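Long-range contacts in protein ygiW (Escherichia coli, PDB 1NNX), which is a periplasmic protein of unknown function that adopts an OB fold, a small five-stranded beta architecture that in other families often binds ligands: residues D82-G88 with V101-V107; F5-S9 with D36-V40; T41-N45 with V56-A60. All coordinates share one frame; numbering follows the deposited sequence.

Contact 1 (D82-G88 with V101-V107)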
loop_
_atom_site.group_PDB
_atom_site.type_symbol
_atom_site.label_atom_id
_atom_site.label_comp_id
_atom_site.label_asym_id
_atom_site.label_seq_id
_atom_site.Cartn_x
_atom_site.Cartn_y
_atom_site.Cartn_z
ATOM N N ASP A 82 -14.111 5.328 0.085
ATOM C CA ASP A 82 -13.262 5.993 1.032
ATOM C C ASP A 82 -11.867 6.219 0.530
ATOM O O ASP A 82 -11.252 5.318 -0.031
ATOM C CB ASP A 82 -13.177 5.171 2.291
ATOM C CG ASP A 82 -14.526 5.025 2.971
ATOM O OD1 ASP A 82 -14.782 3.957 3.555
ATOM O OD2 ASP A 82 -15.323 5.995 2.924
ATOM N N THR A 83 -11.401 7.442 0.636
ATOM C CA THR A 83 -10.001 7.665 0.300
ATOM C C THR A 83 -9.244 7.236 1.531
ATOM O O THR A 83 -9.593 7.562 2.686
ATOM C CB THR A 83 -9.684 9.128 0.054
ATOM O OG1 THR A 83 -10.491 9.592 -1.023
ATOM C CG2 THR A 83 -8.168 9.293 -0.226
ATOM N N VAL A 84 -8.191 6.464 1.305
ATOM C CA VAL A 84 -7.341 6.007 2.420
ATOM C C VAL A 84 -5.882 6.262 2.167
ATOM O O VAL A 84 -5.427 6.418 0.977
ATOM C CB VAL A 84 -7.455 4.452 2.716
ATOM C CG1 VAL A 84 -8.875 4.124 3.198
ATOM C CG2 VAL A 84 -7.071 3.640 1.492
ATOM N N GLU A 85 -5.152 6.424 3.246
ATOM C CA GLU A 85 -3.736 6.561 3.138
ATOM C C GLU A 85 -3.110 5.237 3.681
ATOM O O GLU A 85 -3.453 4.789 4.798
ATOM C CB GLU A 85 -3.067 7.739 3.861
ATOM C CG GLU A 85 -1.529 7.839 3.748
ATOM C CD GLU A 85 -0.975 9.027 4.515
ATOM O OE1 GLU A 85 -1.024 10.136 3.940
ATOM O OE2 GLU A 85 -0.535 8.827 5.675
ATOM N N ILE A 86 -2.204 4.618 2.948
ATOM C CA ILE A 86 -1.514 3.425 3.410
ATOM C C ILE A 86 -0.033 3.683 3.470
ATOM O O ILE A 86 0.503 4.476 2.682
ATOM C CB ILE A 86 -1.775 2.174 2.544
ATOM C CG1 ILE A 86 -1.387 2.406 1.057
ATOM C CG2 ILE A 86 -3.284 1.771 2.685
ATOM C CD1 ILE A 86 -1.585 1.192 0.152
ATOM N N GLN A 87 0.633 3.085 4.443
ATOM C CA GLN A 87 2.071 3.166 4.601
ATOM C C GLN A 87 2.575 1.745 4.758
ATOM O O GLN A 87 1.950 0.941 5.479
ATOM C CB GLN A 87 2.486 4.011 5.817
ATOM C CG GLN A 87 1.972 5.446 5.729
ATOM C CD GLN A 87 2.490 6.359 6.846
ATOM O OE1 GLN A 87 1.918 7.431 7.091
ATOM N NE2 GLN A 87 3.552 5.959 7.499
ATOM N N GLY A 88 3.687 1.426 4.125
ATOM C CA GLY A 88 4.261 0.091 4.231
ATOM C C GLY A 88 5.431 -0.040 3.307
ATOM O O GLY A 88 5.941 0.973 2.809
ATOM N N VAL A 101 1.322 -3.651 3.976
ATOM C CA VAL A 101 0.818 -2.492 4.695
ATOM C C VAL A 101 1.006 -2.510 6.200
ATOM O O VAL A 101 0.560 -3.472 6.885
ATOM C CB VAL A 101 -0.679 -2.287 4.325
ATOM C CG1 VAL A 101 -1.240 -1.113 5.106
ATOM C CG2 VAL A 101 -0.830 -2.108 2.767
ATOM N N LYS A 102 1.625 -1.457 6.732
ATOM C CA LYS A 102 1.771 -1.357 8.210
ATOM C C LYS A 102 0.665 -0.532 8.833
ATOM O O LYS A 102 0.347 -0.693 10.007
ATOM C CB LYS A 102 3.094 -0.676 8.579
ATOM C CG LYS A 102 4.301 -1.530 8.402
ATOM C CD LYS A 102 4.304 -2.673 9.495
ATOM C CE LYS A 102 5.630 -3.404 9.560
ATOM N NZ LYS A 102 5.541 -4.592 10.529
ATOM N N GLN A 103 0.060 0.368 8.066
ATOM C CA GLN A 103 -0.938 1.267 8.573
ATOM C C GLN A 103 -1.885 1.718 7.486
ATOM O O GLN A 103 -1.470 2.027 6.363
ATOM C CB GLN A 103 -0.447 2.458 9.408
ATOM C CG GLN A 103 -1.551 3.497 9.848
ATOM C CD GLN A 103 -1.177 4.377 10.997
ATOM O OE1 GLN A 103 -0.053 4.396 11.451
ATOM N NE2 GLN A 103 -2.159 5.119 11.489
ATOM N N ILE A 104 -3.164 1.756 7.798
ATOM C CA ILE A 104 -4.158 2.248 6.890
ATOM C C ILE A 104 -5.035 3.205 7.676
ATOM O O ILE A 104 -5.495 2.880 8.817
ATOM C CB ILE A 104 -4.975 1.087 6.235
ATOM C CG1 ILE A 104 -5.985 1.702 5.270
ATOM C CG2 ILE A 104 -5.655 0.175 7.345
ATOM C CD1 ILE A 104 -6.583 0.692 4.324
ATOM N N ARG A 105 -5.254 4.384 7.128
ATOM C CA ARG A 105 -6.167 5.352 7.744
ATOM C C ARG A 105 -7.050 6.046 6.703
ATOM O O ARG A 105 -6.679 6.226 5.550
ATOM C CB ARG A 105 -5.415 6.399 8.566
ATOM C CG ARG A 105 -4.355 7.175 7.874
ATOM C CD ARG A 105 -3.663 8.107 8.915
ATOM N NE ARG A 105 -4.654 9.058 9.424
ATOM C CZ ARG A 105 -4.788 10.305 8.987
ATOM N NH1 ARG A 105 -3.975 10.777 8.052
ATOM N NH2 ARG A 105 -5.786 11.060 9.429
ATOM N N LYS A 106 -8.293 6.375 7.075
ATOM C CA LYS A 106 -9.155 7.067 6.146
ATOM C C LYS A 106 -8.766 8.561 6.068
ATOM O O LYS A 106 -8.298 9.181 7.047
ATOM C CB LYS A 106 -10.627 6.925 6.600
ATOM C CG LYS A 106 -11.159 5.517 6.397
ATOM C CD LYS A 106 -12.688 5.414 6.190
ATOM C CE LYS A 106 -13.465 5.642 7.460
ATOM N NZ LYS A 106 -14.745 4.879 7.371
ATOM N N VAL A 107 -8.940 9.146 4.914
ATOM C CA VAL A 107 -8.658 10.572 4.797
ATOM C C VAL A 107 -9.627 11.229 3.811
ATOM O O VAL A 107 -10.750 10.749 3.599
ATOM C CB VAL A 107 -7.266 10.845 4.363
ATOM C CG1 VAL A 107 -6.361 10.511 5.503
ATOM C CG2 VAL A 107 -6.933 10.064 3.093
HETATM O O HOH W 1 -16.403 6.728 5.705
HETATM O O HOH W 2 -13.086 9.410 2.040
#
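The carbonyl oxygen of Q87 accepts two backbone N-H groups, a short bond from K102 N at 2.7 Å and a longer one from Q103 N at 3.3 Å. This forked acceptor is the mark of a classic beta bulge: K102 and Q103 together face Q87, and the register slips by one, so that G88 pairs with V101. Beyond the bulge the two strands run regularly antiparallel. E85 and R105 exchange a pair of N-H...O bonds, Q87 N returns to Q103 O, and V107 N reaches T83 O at 2.8 Å. V84, I86 and I104 lie on the inner face, K106 at its exposed end. I86 places CG2 anti to its carbonyl carbon (chi1 57° for CG1), and this methyl lies against I104 CG1 at 3.7 Å, while CD1 of I104 extends to the CG2 methyl of V84. F57 of strand 54-59 and V66 of strand 62-67 also touch I86 from across the interior.

On the other face the E85 carboxylate turns to R43 of strand 38-51 for a salt bridge, and V107 CG1 sits 3.4 Å above the R105 guanidinium plane, toward its rim. Where the strands end, T83 CG2 meets V107 CG2 at 3.6 Å, and one water joins T83 N to V107 O. The D82 carboxylate and K106 form only a long salt bridge, OD1 to NZ 3.9 Å; a water between OD2 and NZ completes the link, and each charged end has a backbone partner as well, T79 N for D82 and T77 O for K106. The backbone bonds therefore set the pairing of this hairpin, apolar contacts seal its inner face, and the charged groups probably add modest, partly water-mediated support.

Contact 2 (F5-S9 with D36-V40)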
loop_
_atom_site.group_PDB
_atom_site.type_symbol
_atom_site.label_atom_id
_atom_site.label_comp_id
_atom_site.label_asym_id
_atom_site.label_seq_id
_atom_site.Cartn_x
_atom_site.Cartn_y
_atom_site.Cartn_z
ATOM N N PHE A 5 18.258 3.196 6.873
ATOM C CA PHE A 5 16.878 2.859 7.233
ATOM C C PHE A 5 15.896 3.500 6.234
ATOM O O PHE A 5 15.964 4.736 5.974
ATOM C CB PHE A 5 16.578 3.425 8.637
ATOM C CG PHE A 5 15.173 3.180 9.117
ATOM C CD1 PHE A 5 14.331 4.271 9.417
ATOM C CD2 PHE A 5 14.700 1.877 9.341
ATOM C CE1 PHE A 5 13.056 4.086 9.952
ATOM C CE2 PHE A 5 13.409 1.695 9.880
ATOM C CZ PHE A 5 12.593 2.743 10.190
ATOM N N SER A 6 14.997 2.663 5.694
ATOM C CA SER A 6 13.888 3.135 4.830
ATOM C C SER A 6 12.626 2.916 5.681
ATOM O O SER A 6 12.193 1.780 5.849
ATOM C CB SER A 6 13.852 2.303 3.553
ATOM O OG SER A 6 12.813 2.783 2.691
ATOM N N GLY A 7 12.064 3.979 6.238
ATOM C CA GLY A 7 10.910 3.847 7.104
ATOM C C GLY A 7 10.491 5.193 7.606
ATOM O O GLY A 7 11.095 6.203 7.249
ATOM N N PRO A 8 9.510 5.258 8.480
ATOM C CA PRO A 8 8.999 6.523 9.023
ATOM C C PRO A 8 9.888 7.237 10.016
ATOM O O PRO A 8 10.692 6.617 10.705
ATOM C CB PRO A 8 7.680 6.123 9.621
ATOM C CG PRO A 8 7.888 4.724 10.023
ATOM C CD PRO A 8 8.878 4.083 9.114
ATOM N N SER A 9 9.767 8.568 10.045
ATOM C CA SER A 9 10.544 9.395 10.947
ATOM C C SER A 9 9.588 10.134 11.883
ATOM O O SER A 9 8.413 10.344 11.507
ATOM C CB SER A 9 11.393 10.393 10.155
ATOM O OG SER A 9 12.440 9.754 9.436
ATOM N N ASP A 36 12.864 -3.400 -4.154
ATOM C CA ASP A 36 12.293 -4.191 -3.106
ATOM C C ASP A 36 12.759 -3.607 -1.764
ATOM O O ASP A 36 13.874 -3.111 -1.613
ATOM C CB ASP A 36 12.776 -5.623 -3.254
ATOM C CG ASP A 36 12.336 -6.483 -2.135
ATOM O OD1 ASP A 36 13.205 -7.130 -1.519
ATOM O OD2 ASP A 36 11.124 -6.541 -1.863
ATOM N N ASP A 37 11.867 -3.670 -0.766
ATOM C CA ASP A 37 12.183 -3.166 0.566
ATOM C C ASP A 37 12.394 -1.660 0.667
ATOM O O ASP A 37 13.386 -1.162 1.197
ATOM C CB ASP A 37 13.397 -3.941 1.165
ATOM C CG ASP A 37 13.295 -4.140 2.678
ATOM O OD1 ASP A 37 14.377 -4.224 3.319
ATOM O OD2 ASP A 37 12.166 -4.197 3.247
ATOM N N THR A 38 11.436 -0.936 0.130
ATOM C CA THR A 38 11.409 0.510 0.152
ATOM C C THR A 38 10.119 0.941 0.859
ATOM O O THR A 38 9.045 0.523 0.438
ATOM C CB THR A 38 11.391 1.076 -1.289
ATOM O OG1 THR A 38 12.591 0.677 -1.971
ATOM C CG2 THR A 38 11.314 2.588 -1.257
ATOM N N TRP A 39 10.228 1.854 1.826
ATOM C CA TRP A 39 9.078 2.406 2.542
ATOM C C TRP A 39 8.355 3.432 1.680
ATOM O O TRP A 39 9.007 4.354 1.090
ATOM C CB TRP A 39 9.555 3.070 3.826
ATOM C CG TRP A 39 8.454 3.595 4.639
ATOM C CD1 TRP A 39 8.036 4.878 4.709
ATOM C CD2 TRP A 39 7.647 2.848 5.554
ATOM N NE1 TRP A 39 7.003 4.981 5.601
ATOM C CE2 TRP A 39 6.741 3.754 6.137
ATOM C CE3 TRP A 39 7.601 1.498 5.940
ATOM C CZ2 TRP A 39 5.792 3.363 7.111
ATOM C CZ3 TRP A 39 6.625 1.096 6.929
ATOM C CH2 TRP A 39 5.753 2.044 7.481
ATOM N N VAL A 40 7.041 3.303 1.566
ATOM C CA VAL A 40 6.223 4.233 0.764
ATOM C C VAL A 40 4.928 4.589 1.479
ATOM O O VAL A 40 4.438 3.831 2.330
ATOM C CB VAL A 40 5.458 3.510 -0.510
ATOM C CG1 VAL A 40 5.180 2.059 -0.310
ATOM C CG2 VAL A 40 3.899 3.969 -0.621
#
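The backbone around G7, nearly fully extended, passes W39 with the two CA atoms 5.1 Å apart, and this brings an irregular N-terminal segment against the start of strand 38-51, the first strand of the OB fold. The one hydrogen bond between them joins a main chain to a side chain: W39 N donates to S6 OG at 2.9 Å in an almost straight line, 175° at the hydrogen. S6 holds its hydroxyl anti to the backbone N, which carries OG across to the strand and leaves it also beside W39 CB.

The larger part of the contact is made on one face of the indole. G7 CA lies over the five-membered ring, 3.8 Å from its centroid, and P8 CD lies over the six-membered ring, 3.8 Å from the centroid of that six-membered ring and 15° off the normal. Both are CH-pi contacts, and the pyrrolidine ring carries on past CD to bring CG near CZ2. With CG anti to the backbone N (chi1 -177°), W39 lays its indole face against G7 and P8. Side chains of Q87 and E89 of the adjoining strand 84-93, and K102 of its hairpin partner, touch the same tryptophan and tie it to the sheet.

Within the loop itself the F5 ring folds back, with G7 N 3.8 Å above one of its faces and P8 O in its plane at the edge. G7 is thus held between two aromatic side chains, with W39 on one side, where CG comes within 3.5 Å of G7 CA, and F5 CZ roughly opposite.

Contact 3 (T41-N45 with V56-A60)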
loop_
_atom_site.group_PDB
_atom_site.type_symbol
_atom_site.label_atom_id
_atom_site.label_comp_id
_atom_site.label_asym_id
_atom_site.label_seq_id
_atom_site.Cartn_x
_atom_site.Cartn_y
_atom_site.Cartn_z
ATOM N N THR A 41 4.330 5.696 1.107
ATOM C CA THR A 41 3.047 6.147 1.525
ATOM C C THR A 41 2.270 6.371 0.227
ATOM O O THR A 41 2.760 7.014 -0.717
ATOM C CB THR A 41 3.104 7.490 2.293
ATOM O OG1 THR A 41 3.934 7.378 3.467
ATOM C CG2 THR A 41 1.711 7.941 2.633
ATOM N N LEU A 42 1.067 5.831 0.113
ATOM C CA LEU A 42 0.189 5.981 -1.048
ATOM C C LEU A 42 -1.180 6.448 -0.605
ATOM O O LEU A 42 -1.597 6.196 0.566
ATOM C CB LEU A 42 0.036 4.615 -1.782
ATOM C CG LEU A 42 1.355 3.968 -2.179
ATOM C CD1 LEU A 42 1.001 2.521 -2.663
ATOM C CD2 LEU A 42 2.075 4.722 -3.199
ATOM N N ARG A 43 -1.918 7.088 -1.496
ATOM C CA ARG A 43 -3.255 7.487 -1.196
ATOM C C ARG A 43 -4.164 7.058 -2.319
ATOM O O ARG A 43 -3.808 7.196 -3.501
ATOM C CB ARG A 43 -3.370 9.013 -0.988
ATOM C CG ARG A 43 -2.862 9.419 0.375
ATOM C CD ARG A 43 -3.043 10.970 0.597
ATOM N NE ARG A 43 -2.792 11.340 1.982
ATOM C CZ ARG A 43 -3.468 12.298 2.609
ATOM N NH1 ARG A 43 -4.429 12.945 1.965
ATOM N NH2 ARG A 43 -3.161 12.635 3.849
ATOM N N GLY A 44 -5.320 6.487 -1.985
ATOM C CA GLY A 44 -6.198 6.023 -3.026
ATOM C C GLY A 44 -7.332 5.267 -2.414
ATOM O O GLY A 44 -7.802 5.606 -1.336
ATOM N N ASN A 45 -7.798 4.291 -3.146
ATOM C CA ASN A 45 -8.950 3.513 -2.714
ATOM C C ASN A 45 -8.707 2.021 -2.789
ATOM O O ASN A 45 -8.047 1.508 -3.738
ATOM C CB ASN A 45 -10.132 3.873 -3.631
ATOM C CG ASN A 45 -10.471 5.401 -3.575
ATOM O OD1 ASN A 45 -9.848 6.174 -4.274
ATOM N ND2 ASN A 45 -11.353 5.796 -2.730
ATOM N N VAL A 56 -6.874 -5.047 -3.820
ATOM C CA VAL A 56 -6.435 -4.186 -4.934
ATOM C C VAL A 56 -6.589 -2.715 -4.517
ATOM O O VAL A 56 -7.653 -2.294 -4.055
ATOM C CB VAL A 56 -7.280 -4.407 -6.195
ATOM C CG1 VAL A 56 -6.770 -3.502 -7.377
ATOM C CG2 VAL A 56 -7.101 -5.919 -6.663
ATOM N N PHE A 57 -5.497 -1.969 -4.636
ATOM C CA PHE A 57 -5.462 -0.547 -4.283
ATOM C C PHE A 57 -5.313 0.250 -5.587
ATOM O O PHE A 57 -4.462 -0.042 -6.394
ATOM C CB PHE A 57 -4.264 -0.332 -3.370
ATOM C CG PHE A 57 -4.120 1.084 -2.927
ATOM C CD1 PHE A 57 -4.812 1.600 -1.851
ATOM C CD2 PHE A 57 -3.223 1.901 -3.604
ATOM C CE1 PHE A 57 -4.584 2.940 -1.426
ATOM C CE2 PHE A 57 -3.009 3.220 -3.176
ATOM C CZ PHE A 57 -3.696 3.704 -2.085
ATOM N N LYS A 58 -6.135 1.279 -5.736
ATOM C CA LYS A 58 -6.123 2.105 -6.957
ATOM C C LYS A 58 -5.991 3.581 -6.649
ATOM O O LYS A 58 -6.563 4.095 -5.721
ATOM C CB LYS A 58 -7.419 1.829 -7.713
ATOM C CG LYS A 58 -7.622 2.557 -9.033
ATOM C CD LYS A 58 -9.014 2.244 -9.528
ATOM C CE LYS A 58 -9.323 2.813 -10.890
ATOM N NZ LYS A 58 -10.617 2.260 -11.385
ATOM N N ASP A 59 -5.163 4.227 -7.441
ATOM C CA ASP A 59 -5.066 5.718 -7.387
ATOM C C ASP A 59 -5.187 6.141 -8.847
ATOM O O ASP A 59 -5.383 5.343 -9.762
ATOM C CB ASP A 59 -3.844 6.304 -6.653
ATOM C CG ASP A 59 -2.535 6.203 -7.375
ATOM O OD1 ASP A 59 -2.493 5.724 -8.524
ATOM O OD2 ASP A 59 -1.522 6.645 -6.762
ATOM N N ALA A 60 -5.125 7.458 -9.085
ATOM C CA ALA A 60 -5.258 7.897 -10.463
ATOM C C ALA A 60 -4.223 7.371 -11.473
ATOM O O ALA A 60 -4.461 7.418 -12.684
ATOM C CB ALA A 60 -5.220 9.412 -10.480
HETATM O O HOH W 3 -0.681 7.291 -4.156
HETATM O O HOH W 4 -8.905 5.609 -6.493
#
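R43 N lies in the plane of the F57 ring, at its edge, while CZ of the ring presses on the peptide that follows, 3.2 Å from G44 N. CE2 of the same ring meets L42 CB at 3.6 Å, the two side chains crossing obliquely. F57 sets CG anti to its backbone N (chi1 -180°), which sends the ring along the inner side of the strand; V84 and V66 also touch it there.

Beyond the ring the backbones join in a single hydrogen-bonded antiparallel pair: N45 N donates to K58 O at 2.9 Å, and K58 N to N45 O at 2.8 Å. Beside this pair G44, bare of a side chain, lets K58 O come within 3.3 Å of its CA in a CA-H...O contact. K58 O also accepts from a water, at 2.9 Å.

D59 CB packs on R43 O at 3.3 Å, and a second water links R43 N to D59 OD2; V28 N also binds OD2, and S61 OG binds OD1. The short strand segments lie 103° apart, nearly perpendicular, and pair only where they meet. So sharp a divergence is characteristic of the strongly bent first strand of an OB fold, which forms a hairpin with strand 54-59 while its earlier part pairs with strand 84-93.

How the contacts relate
Strand 38-51 runs through the whole set: contact 2 uses its beginning, contact 3 its next residues, and strand 84-93 of contact 1 pairs alongside, with G88 O near V40 N and V84 N near G44 O. Contacts 1 and 3 are partly buried, and both contribute side chains to the interior while their outer faces carry charge. Contact 2 lies at the surface, across the chain's centre from contact 3. Its chemistry differs accordingly: one serine-to-backbone bond and CH-pi packing on an indole, against the long, once-bulged backbone pairing of contact 1 and the brief pairing at the bend in contact 3.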